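Local coordinates for transmembrane oligosaccharyl transferase (Archaeoglobus fulgidus, PDB 3WAJ), which belongs to the STT3 family of membrane-embedded oligosaccharyl transferases, joining an N-terminal transmembrane region of the GT-C clan to a C-terminal globular region, at residues 509-514 / 561-566; 693-698 / 770-775. One frame throughout, in Å; residues are numbered along the deposited sequence.

Contact 1: 509-514 / 561-566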
ATOM      1  N   TRP A 509      -0.407   4.993  22.092  1.00 35.87           N
ATOM      2  CA  TRP A 509      -1.258   5.631  23.093  1.00 37.69           C
ATOM      3  C   TRP A 509      -2.646   4.992  23.097  1.00 39.81           C
ATOM      4  O   TRP A 509      -3.174   4.637  24.150  1.00 39.66           O
ATOM      5  CB  TRP A 509      -1.384   7.136  22.836  1.00 35.11           C
ATOM      6  CG  TRP A 509      -2.238   7.820  23.870  1.00 38.94           C
ATOM      7  CD1 TRP A 509      -1.817   8.353  25.065  1.00 38.29           C
ATOM      8  CD2 TRP A 509      -3.667   8.026  23.821  1.00 38.24           C
ATOM      9  NE1 TRP A 509      -2.891   8.874  25.751  1.00 36.06           N
ATOM     10  CE2 TRP A 509      -4.036   8.689  25.017  1.00 36.05           C
ATOM     11  CE3 TRP A 509      -4.665   7.704  22.887  1.00 34.64           C
ATOM     12  CZ2 TRP A 509      -5.365   9.051  25.301  1.00 35.99           C
ATOM     13  CZ3 TRP A 509      -5.987   8.068  23.162  1.00 36.79           C
ATOM     14  CH2 TRP A 509      -6.325   8.736  24.362  1.00 40.58           C
ATOM     15  N   MET A 510      -3.228   4.857  21.909  1.00 39.09           N
ATOM     16  CA  MET A 510      -4.552   4.273  21.754  1.00 41.16           C
ATOM     17  C   MET A 510      -4.623   2.881  22.363  1.00 38.94           C
ATOM     18  O   MET A 510      -5.578   2.558  23.081  1.00 37.35           O
ATOM     19  CB  MET A 510      -4.980   4.236  20.271  1.00 35.64           C
ATOM     20  CG  MET A 510      -6.298   3.502  20.056  1.00 30.77           C
ATOM     21  SD  MET A 510      -6.951   3.636  18.388  1.00 38.91           S
ATOM     22  CE  MET A 510      -7.651   5.283  18.368  1.00 28.05           C
ATOM     23  N   ARG A 511      -3.595   2.074  22.105  1.00 35.31           N
ATOM     24  CA  ARG A 511      -3.550   0.696  22.609  1.00 37.80           C
ATOM     25  C   ARG A 511      -3.665   0.656  24.127  1.00 37.23           C
ATOM     26  O   ARG A 511      -4.252  -0.266  24.698  1.00 39.22           O
ATOM     27  CB  ARG A 511      -2.258   0.001  22.157  1.00 30.58           C
ATOM     28  CG  ARG A 511      -2.012  -1.381  22.799  1.00 28.14           C
ATOM     29  CD  ARG A 511      -0.809  -2.085  22.161  1.00 28.70           C
ATOM     30  NE  ARG A 511      -0.550  -3.426  22.693  1.00 32.34           N
ATOM     31  CZ  ARG A 511       0.388  -4.257  22.238  1.00 34.15           C
ATOM     32  NH1 ARG A 511       1.163  -3.895  21.234  1.00 31.48           N
ATOM     33  NH2 ARG A 511       0.528  -5.456  22.782  1.00 34.78           N
ATOM     34  N   GLU A 512      -3.123   1.687  24.764  1.00 31.65           N
ATOM     35  CA  GLU A 512      -2.993   1.718  26.214  1.00 43.56           C
ATOM     36  C   GLU A 512      -4.165   2.417  26.901  1.00 42.44           C
ATOM     37  O   GLU A 512      -4.475   2.129  28.046  1.00 45.99           O
ATOM     38  CB  GLU A 512      -1.659   2.379  26.602  1.00 55.31           C
ATOM     39  CG  GLU A 512      -1.381   2.450  28.112  1.00 72.15           C
ATOM     40  CD  GLU A 512      -1.145   1.082  28.756  1.00 85.19           C
ATOM     41  OE1 GLU A 512      -0.848   0.106  28.024  1.00 91.45           O
ATOM     42  OE2 GLU A 512      -1.252   0.987  30.000  1.00 86.41           O
ATOM     43  N   ASN A 513      -4.844   3.305  26.188  1.00 36.65           N
ATOM     44  CA  ASN A 513      -5.774   4.225  26.849  1.00 33.48           C
ATOM     45  C   ASN A 513      -7.235   4.120  26.416  1.00 31.75           C
ATOM     46  O   ASN A 513      -8.069   4.884  26.876  1.00 42.75           O
ATOM     47  CB  ASN A 513      -5.268   5.680  26.717  1.00 35.50           C
ATOM     48  CG  ASN A 513      -3.938   5.896  27.437  1.00 42.86           C
ATOM     49  OD1 ASN A 513      -3.912   6.142  28.645  1.00 51.02           O
ATOM     50  ND2 ASN A 513      -2.831   5.775  26.707  1.00 34.81           N
ATOM     51  N   THR A 514      -7.536   3.186  25.519  1.00 32.02           N
ATOM     52  CA  THR A 514      -8.917   2.898  25.147  1.00 31.49           C
ATOM     53  C   THR A 514      -9.286   1.556  25.776  1.00 35.00           C
ATOM     54  O   THR A 514      -8.399   0.773  26.088  1.00 37.22           O
ATOM     55  CB  THR A 514      -9.105   2.950  23.617  1.00 29.33           C
ATOM     56  OG1 THR A 514      -8.261   1.973  23.007  1.00 24.25           O
ATOM     57  CG2 THR A 514      -8.739   4.346  23.103  1.00 30.73           C
ATOM     58  N   ALA A 561      -1.943  -0.143  17.323  1.00 29.53           N
ATOM     59  CA  ALA A 561      -2.938   0.131  18.351  1.00 27.07           C
ATOM     60  C   ALA A 561      -3.609  -1.143  18.871  1.00 29.46           C
ATOM     61  O   ALA A 561      -4.255  -1.109  19.921  1.00 26.58           O
ATOM     62  CB  ALA A 561      -3.982   1.106  17.836  1.00 25.51           C
ATOM     63  N   HIS A 562      -3.464  -2.249  18.136  1.00 23.66           N
ATOM     64  CA  HIS A 562      -4.262  -3.458  18.388  1.00 35.11           C
ATOM     65  C   HIS A 562      -5.747  -3.092  18.552  1.00 35.74           C
ATOM     66  O   HIS A 562      -6.411  -3.570  19.473  1.00 37.87           O
ATOM     67  CB  HIS A 562      -3.775  -4.215  19.643  1.00 33.09           C
ATOM     68  CG  HIS A 562      -2.504  -4.984  19.450  1.00 34.27           C
ATOM     69  ND1 HIS A 562      -1.900  -5.691  20.468  1.00 38.40           N
ATOM     70  CD2 HIS A 562      -1.711  -5.151  18.361  1.00 35.25           C
ATOM     71  CE1 HIS A 562      -0.800  -6.266  20.015  1.00 34.96           C
ATOM     72  NE2 HIS A 562      -0.665  -5.955  18.738  1.00 34.55           N
ATOM     73  N   ARG A 563      -6.247  -2.221  17.677  1.00 30.35           N
ATOM     74  CA  ARG A 563      -7.680  -1.930  17.603  1.00 30.92           C
ATOM     75  C   ARG A 563      -8.191  -2.282  16.216  1.00 30.91           C
ATOM     76  O   ARG A 563      -7.410  -2.643  15.346  1.00 29.15           O
ATOM     77  CB  ARG A 563      -7.985  -0.472  17.977  1.00 25.33           C
ATOM     78  CG  ARG A 563      -7.692  -0.167  19.447  1.00 25.54           C
ATOM     79  CD  ARG A 563      -8.434  -1.120  20.422  1.00 31.93           C
ATOM     80  NE  ARG A 563      -8.135  -0.803  21.828  1.00 35.97           N
ATOM     81  CZ  ARG A 563      -7.125  -1.324  22.527  1.00 36.40           C
ATOM     82  NH1 ARG A 563      -6.322  -2.217  21.962  1.00 32.00           N
ATOM     83  NH2 ARG A 563      -6.925  -0.959  23.792  1.00 39.07           N
ATOM     84  N   MET A 564      -9.495  -2.188  15.995  1.00 33.89           N
ATOM     85  CA  MET A 564     -10.042  -2.706  14.746  1.00 31.31           C
ATOM     86  C   MET A 564     -10.494  -1.602  13.798  1.00 27.64           C
ATOM     87  O   MET A 564     -11.486  -0.928  14.056  1.00 28.18           O
ATOM     88  CB  MET A 564     -11.192  -3.671  15.040  1.00 23.13           C
ATOM     89  CG  MET A 564     -10.830  -4.775  16.027  1.00 25.02           C
ATOM     90  SD  MET A 564     -12.282  -5.785  16.394  1.00 34.14           S
ATOM     91  CE  MET A 564     -11.536  -7.254  17.135  1.00 28.91           C
ATOM     92  N   PRO A 565      -9.764  -1.428  12.682  1.00 27.48           N
ATOM     93  CA  PRO A 565     -10.092  -0.364  11.722  1.00 30.39           C
ATOM     94  C   PRO A 565     -11.245  -0.735  10.809  1.00 33.90           C
ATOM     95  O   PRO A 565     -11.400  -1.894  10.380  1.00 34.14           O
ATOM     96  CB  PRO A 565      -8.797  -0.229  10.900  1.00 27.71           C
ATOM     97  CG  PRO A 565      -8.231  -1.629  10.900  1.00 27.65           C
ATOM     98  CD  PRO A 565      -8.527  -2.146  12.307  1.00 26.29           C
ATOM     99  N   ILE A 566     -12.058   0.268  10.519  1.00 32.44           N
ATOM    100  CA  ILE A 566     -13.162   0.145   9.572  1.00 29.41           C
ATOM    101  C   ILE A 566     -12.622  -0.056   8.136  1.00 34.61           C
ATOM    102  O   ILE A 566     -13.199  -0.794   7.322  1.00 31.40           O
ATOM    103  CB  ILE A 566     -14.039   1.421   9.665  1.00 32.83           C
ATOM    104  CG1 ILE A 566     -15.226   1.181  10.596  1.00 32.96           C
ATOM    105  CG2 ILE A 566     -14.464   1.951   8.273  1.00 29.64           C
ATOM    106  CD1 ILE A 566     -14.859   1.192  12.091  1.00 35.93           C
TER
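Arg563, in the turn after helix 554-561 of the AglB core domain, reaches across to helix 501-513 and donates to carbonyl oxygens at its C-terminal end. Its chain leaves with CG anti to the carbonyl carbon and then folds at chi2 (-55°), which turns NE and NH2 toward Thr514. Of the bonds between the two segments, that from Arg563 NH2 to Thr514 O (3.2 Å, 152°) is the straightest; the oxygen lies in the guanidinium plane, whereas the donor stands above the plane of the carbonyl. A weak bond joins Arg563 NH2 to Arg511 O (2.9 Å), and another joins Arg563 NE to Thr514 OG1 (3.0 Å). Tyr545 OH also bonds Arg563 NE. The Thr514 hydroxyl is itself hydrogen-bonded to Met510 O, and Arg563 NH1 donates to His562 O at 2.8 Å, which restrains rotation of the guanidinium.

Arg511, fully extended, runs alongside His562 in the same direction. Its guanidinium lies over one face of the imidazole, offset toward the rim, with the planes 35° apart and Arg511 CZ 3.2 Å from His562 CE1. His562 ND1 is hydrogen-bonded to Asp521, whose carboxylate also forms a long, weak ion pair with Arg511. Met510 SD packs on Ala561 CB at 3.9 Å, and the Met510 side chain crosses the aliphatic part of Arg563 and touches Tyr607 and Val609 of strand 605-611.

The partly negative helix end probably stabilises the charge of Arg563 and is in turn neutralised by it, while Asp521 would offset the charge of Arg511.

Contact 2: 693-698 / 770-775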
ATOM      1  N   TYR A 693     -18.965  13.776  19.473  1.00 39.33           N
ATOM      2  CA  TYR A 693     -17.526  13.531  19.333  1.00 35.25           C
ATOM      3  C   TYR A 693     -16.762  14.487  20.224  1.00 37.40           C
ATOM      4  O   TYR A 693     -17.143  15.646  20.345  1.00 39.02           O
ATOM      5  CB  TYR A 693     -17.089  13.704  17.868  1.00 32.35           C
ATOM      6  CG  TYR A 693     -17.801  12.745  16.967  1.00 33.40           C
ATOM      7  CD1 TYR A 693     -17.209  11.559  16.600  1.00 29.42           C
ATOM      8  CD2 TYR A 693     -19.089  13.001  16.527  1.00 36.34           C
ATOM      9  CE1 TYR A 693     -17.874  10.649  15.799  1.00 38.25           C
ATOM     10  CE2 TYR A 693     -19.775  12.085  15.729  1.00 34.04           C
ATOM     11  CZ  TYR A 693     -19.156  10.921  15.368  1.00 35.63           C
ATOM     12  OH  TYR A 693     -19.819  10.017  14.576  1.00 40.33           O
ATOM     13  N   ARG A 694     -15.692  14.003  20.854  1.00 40.98           N
ATOM     14  CA  ARG A 694     -14.817  14.854  21.680  1.00 41.65           C
ATOM     15  C   ARG A 694     -13.389  14.477  21.340  1.00 40.31           C
ATOM     16  O   ARG A 694     -13.119  13.317  21.002  1.00 38.68           O
ATOM     17  CB  ARG A 694     -15.086  14.645  23.187  1.00 42.50           C
ATOM     18  CG  ARG A 694     -15.065  13.177  23.652  1.00 39.68           C
ATOM     19  CD  ARG A 694     -15.187  13.079  25.152  1.00 41.99           C
ATOM     20  NE  ARG A 694     -15.153  11.708  25.665  1.00 43.01           N
ATOM     21  CZ  ARG A 694     -15.351  11.379  26.942  1.00 42.99           C
ATOM     22  NH1 ARG A 694     -15.605  12.319  27.838  1.00 45.84           N
ATOM     23  NH2 ARG A 694     -15.302  10.116  27.321  1.00 34.73           N
ATOM     24  N   MET A 695     -12.472  15.433  21.395  1.00 36.25           N
ATOM     25  CA  MET A 695     -11.072  15.095  21.195  1.00 34.13           C
ATOM     26  C   MET A 695     -10.563  14.454  22.484  1.00 34.15           C
ATOM     27  O   MET A 695     -10.949  14.868  23.580  1.00 34.67           O
ATOM     28  CB  MET A 695     -10.277  16.348  20.844  1.00 37.81           C
ATOM     29  CG  MET A 695      -8.770  16.150  20.702  1.00 42.64           C
ATOM     30  SD  MET A 695      -8.060  17.543  19.823  1.00 42.55           S
ATOM     31  CE  MET A 695      -6.486  17.502  20.563  1.00 91.91           C
ATOM     32  N   ILE A 696      -9.722  13.432  22.365  1.00 32.24           N
ATOM     33  CA  ILE A 696      -9.170  12.806  23.566  1.00 36.45           C
ATOM     34  C   ILE A 696      -7.651  12.844  23.608  1.00 38.35           C
ATOM     35  O   ILE A 696      -7.050  12.667  24.677  1.00 41.85           O
ATOM     36  CB  ILE A 696      -9.658  11.365  23.750  1.00 32.33           C
ATOM     37  CG1 ILE A 696      -9.252  10.503  22.558  1.00 36.63           C
ATOM     38  CG2 ILE A 696     -11.157  11.337  23.950  1.00 26.46           C
ATOM     39  CD1 ILE A 696      -9.725   9.057  22.673  1.00 37.92           C
ATOM     40  N   TYR A 697      -7.047  13.075  22.442  1.00 33.28           N
ATOM     41  CA  TYR A 697      -5.589  13.081  22.275  1.00 32.16           C
ATOM     42  C   TYR A 697      -5.193  13.719  20.940  1.00 29.62           C
ATOM     43  O   TYR A 697      -5.874  13.517  19.930  1.00 30.29           O
ATOM     44  CB  TYR A 697      -5.066  11.634  22.330  1.00 30.88           C
ATOM     45  CG  TYR A 697      -3.581  11.442  22.048  1.00 35.76           C
ATOM     46  CD1 TYR A 697      -3.088  11.397  20.741  1.00 32.39           C
ATOM     47  CD2 TYR A 697      -2.675  11.241  23.090  1.00 32.78           C
ATOM     48  CE1 TYR A 697      -1.725  11.190  20.485  1.00 33.55           C
ATOM     49  CE2 TYR A 697      -1.321  11.036  22.842  1.00 31.82           C
ATOM     50  CZ  TYR A 697      -0.854  11.012  21.540  1.00 34.30           C
ATOM     51  OH  TYR A 697       0.481  10.812  21.296  1.00 36.39           O
ATOM     52  N   GLU A 698      -4.096  14.471  20.924  1.00 34.65           N
ATOM     53  CA  GLU A 698      -3.438  14.833  19.658  1.00 37.33           C
ATOM     54  C   GLU A 698      -1.927  14.665  19.785  1.00 36.27           C
ATOM     55  O   GLU A 698      -1.370  14.729  20.880  1.00 35.84           O
ATOM     56  CB  GLU A 698      -3.767  16.267  19.209  1.00 35.36           C
ATOM     57  CG  GLU A 698      -3.105  17.371  20.053  1.00 35.78           C
ATOM     58  CD  GLU A 698      -3.317  18.782  19.464  1.00 40.87           C
ATOM     59  OE1 GLU A 698      -3.653  18.904  18.260  1.00 41.83           O
ATOM     60  OE2 GLU A 698      -3.142  19.785  20.198  1.00 38.04           O
ATOM     61  N   TYR A 770      -0.512  16.841  14.161  1.00 30.00           N
ATOM     62  CA  TYR A 770      -0.532  16.045  12.928  1.00 35.54           C
ATOM     63  C   TYR A 770      -1.620  14.967  12.996  1.00 36.28           C
ATOM     64  O   TYR A 770      -2.385  14.777  12.044  1.00 37.88           O
ATOM     65  CB  TYR A 770       0.832  15.380  12.737  1.00 31.73           C
ATOM     66  CG  TYR A 770       1.113  14.851  11.345  1.00 36.47           C
ATOM     67  CD1 TYR A 770       2.084  15.438  10.550  1.00 32.79           C
ATOM     68  CD2 TYR A 770       0.442  13.734  10.838  1.00 34.34           C
ATOM     69  CE1 TYR A 770       2.372  14.944   9.284  1.00 27.30           C
ATOM     70  CE2 TYR A 770       0.723  13.243   9.568  1.00 25.11           C
ATOM     71  CZ  TYR A 770       1.685  13.860   8.800  1.00 29.12           C
ATOM     72  OH  TYR A 770       1.974  13.399   7.545  1.00 37.71           O
ATOM     73  N   VAL A 771      -1.674  14.261  14.122  1.00 29.30           N
ATOM     74  CA  VAL A 771      -2.663  13.206  14.320  1.00 31.90           C
ATOM     75  C   VAL A 771      -3.583  13.572  15.473  1.00 31.10           C
ATOM     76  O   VAL A 771      -3.114  14.001  16.522  1.00 38.17           O
ATOM     77  CB  VAL A 771      -1.995  11.854  14.624  1.00 31.02           C
ATOM     78  CG1 VAL A 771      -3.056  10.754  14.730  1.00 27.49           C
ATOM     79  CG2 VAL A 771      -0.993  11.505  13.545  1.00 26.99           C
ATOM     80  N   LYS A 772      -4.889  13.415  15.270  1.00 34.52           N
ATOM     81  CA  LYS A 772      -5.875  13.669  16.322  1.00 37.57           C
ATOM     82  C   LYS A 772      -6.794  12.466  16.506  1.00 35.32           C
ATOM     83  O   LYS A 772      -7.192  11.834  15.533  1.00 32.52           O
ATOM     84  CB  LYS A 772      -6.693  14.929  16.019  1.00 31.54           C
ATOM     85  CG  LYS A 772      -5.885  16.205  16.083  1.00 33.47           C
ATOM     86  CD  LYS A 772      -6.715  17.362  15.564  1.00 34.59           C
ATOM     87  CE  LYS A 772      -5.841  18.531  15.159  1.00 27.84           C
ATOM     88  NZ  LYS A 772      -6.673  19.737  14.978  1.00 29.00           N
ATOM     89  N   ILE A 773      -7.118  12.158  17.756  1.00 29.00           N
ATOM     90  CA  ILE A 773      -8.025  11.062  18.065  1.00 30.25           C
ATOM     91  C   ILE A 773      -9.290  11.589  18.742  1.00 30.22           C
ATOM     92  O   ILE A 773      -9.228  12.363  19.696  1.00 39.42           O
ATOM     93  CB  ILE A 773      -7.349  10.042  18.984  1.00 31.96           C
ATOM     94  CG1 ILE A 773      -6.097   9.490  18.316  1.00 27.21           C
ATOM     95  CG2 ILE A 773      -8.286   8.899  19.344  1.00 37.73           C
ATOM     96  CD1 ILE A 773      -5.292   8.564  19.223  1.00 27.73           C
ATOM     97  N   PHE A 774     -10.441  11.158  18.258  1.00 31.08           N
ATOM     98  CA  PHE A 774     -11.705  11.538  18.864  1.00 28.60           C
ATOM     99  C   PHE A 774     -12.457  10.298  19.355  1.00 36.23           C
ATOM    100  O   PHE A 774     -12.284   9.197  18.815  1.00 37.08           O
ATOM    101  CB  PHE A 774     -12.562  12.286  17.848  1.00 30.49           C
ATOM    102  CG  PHE A 774     -11.913  13.532  17.312  1.00 32.82           C
ATOM    103  CD1 PHE A 774     -12.258  14.783  17.822  1.00 33.38           C
ATOM    104  CD2 PHE A 774     -10.956  13.461  16.299  1.00 28.68           C
ATOM    105  CE1 PHE A 774     -11.656  15.955  17.341  1.00 28.16           C
ATOM    106  CE2 PHE A 774     -10.350  14.632  15.804  1.00 29.36           C
ATOM    107  CZ  PHE A 774     -10.706  15.881  16.333  1.00 23.78           C
ATOM    108  N   GLU A 775     -13.297  10.480  20.371  1.00 37.60           N
ATOM    109  CA  GLU A 775     -14.161   9.412  20.852  1.00 38.18           C
ATOM    110  C   GLU A 775     -15.602   9.704  20.475  1.00 40.63           C
ATOM    111  O   GLU A 775     -16.107  10.811  20.708  1.00 39.07           O
ATOM    112  CB  GLU A 775     -14.079   9.255  22.378  1.00 37.61           C
ATOM    113  CG  GLU A 775     -14.891   8.071  22.895  1.00 34.28           C
ATOM    114  CD  GLU A 775     -14.912   7.975  24.409  1.00 48.64           C
ATOM    115  OE1 GLU A 775     -14.597   8.988  25.082  1.00 50.88           O
ATOM    116  OE2 GLU A 775     -15.256   6.883  24.926  1.00 56.46           O
TER
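Strands 693-698 and 771-775 pair antiparallel, their short axes at 136°, and a classic beta bulge interrupts the ladder where Ile696 and Tyr697 both face Ile773. Both residues of the bulge bond to that one partner: Ile696 N donates to Ile773 O, and Ile773 N donates to Tyr697 O at 2.8 Å. Closer to the start of 693-698, Arg694 and Glu775 form a hydrogen-bonded pair through their backbones. Strand 693-698 is thus attached at the margin of a mixed sheet, with 605-611 on the far side of 771-776.

Around the bulge the apolar contacts are close. Ile696 CD1 meets Ile773 CG2 at 3.6 Å, while Ile773 CD1 reaches obliquely toward the Tyr697 ring, touching Tyr697 CD1 at 3.9 Å. On the other face of the sheet, Met695 lays its CB against Phe774 CE1 (3.8 Å), and its sulfur makes an oblique Met-aromatic contact with the same ring. Farther along that face Glu698 and Lys772 run side by side, their aliphatic parts touching; their charged ends have other partners, Glu698 with Thr801 and Arg805 and Lys772 with Asp686.

Arg694 and Glu775 also lie side by side, guanidinium and carboxylate planes 25° apart. Arg694 CG sits between the backbone N and the carbonyl carbon (chi1 51°), and the chain then extends along Glu775. NH1 turns to a second carboxylate, that of Glu855. The grip on Glu775 converges on a single oxygen: in this salt bridge Glu775 OE1 accepts Arg694 NE at 2.8 Å on its anti side and Arg694 NH2 at 2.6 Å on its syn side.

The centres of the two contacts lie about 13 Å apart, and each involves a strand at one margin of a single mixed sheet, 564-565 for contact 1 and 693-698 for contact 2. Along the chain they follow one another: contact 1 is complete before the chain begins contact 2. Helix 501-513 bridges them directly: Trp509 stacks on Tyr697, with CD2 of each ring 3.4 Å apart, and its ring also touches Ile696 and Ile773. Met510 CE packs on Ile773 CG2 at 3.8 Å. The helix therefore covers part of the sheet while its C-terminal end is tied to 561-566, and pieces of chain from about 500 to 775 are thereby packed together in the C-terminal globular region.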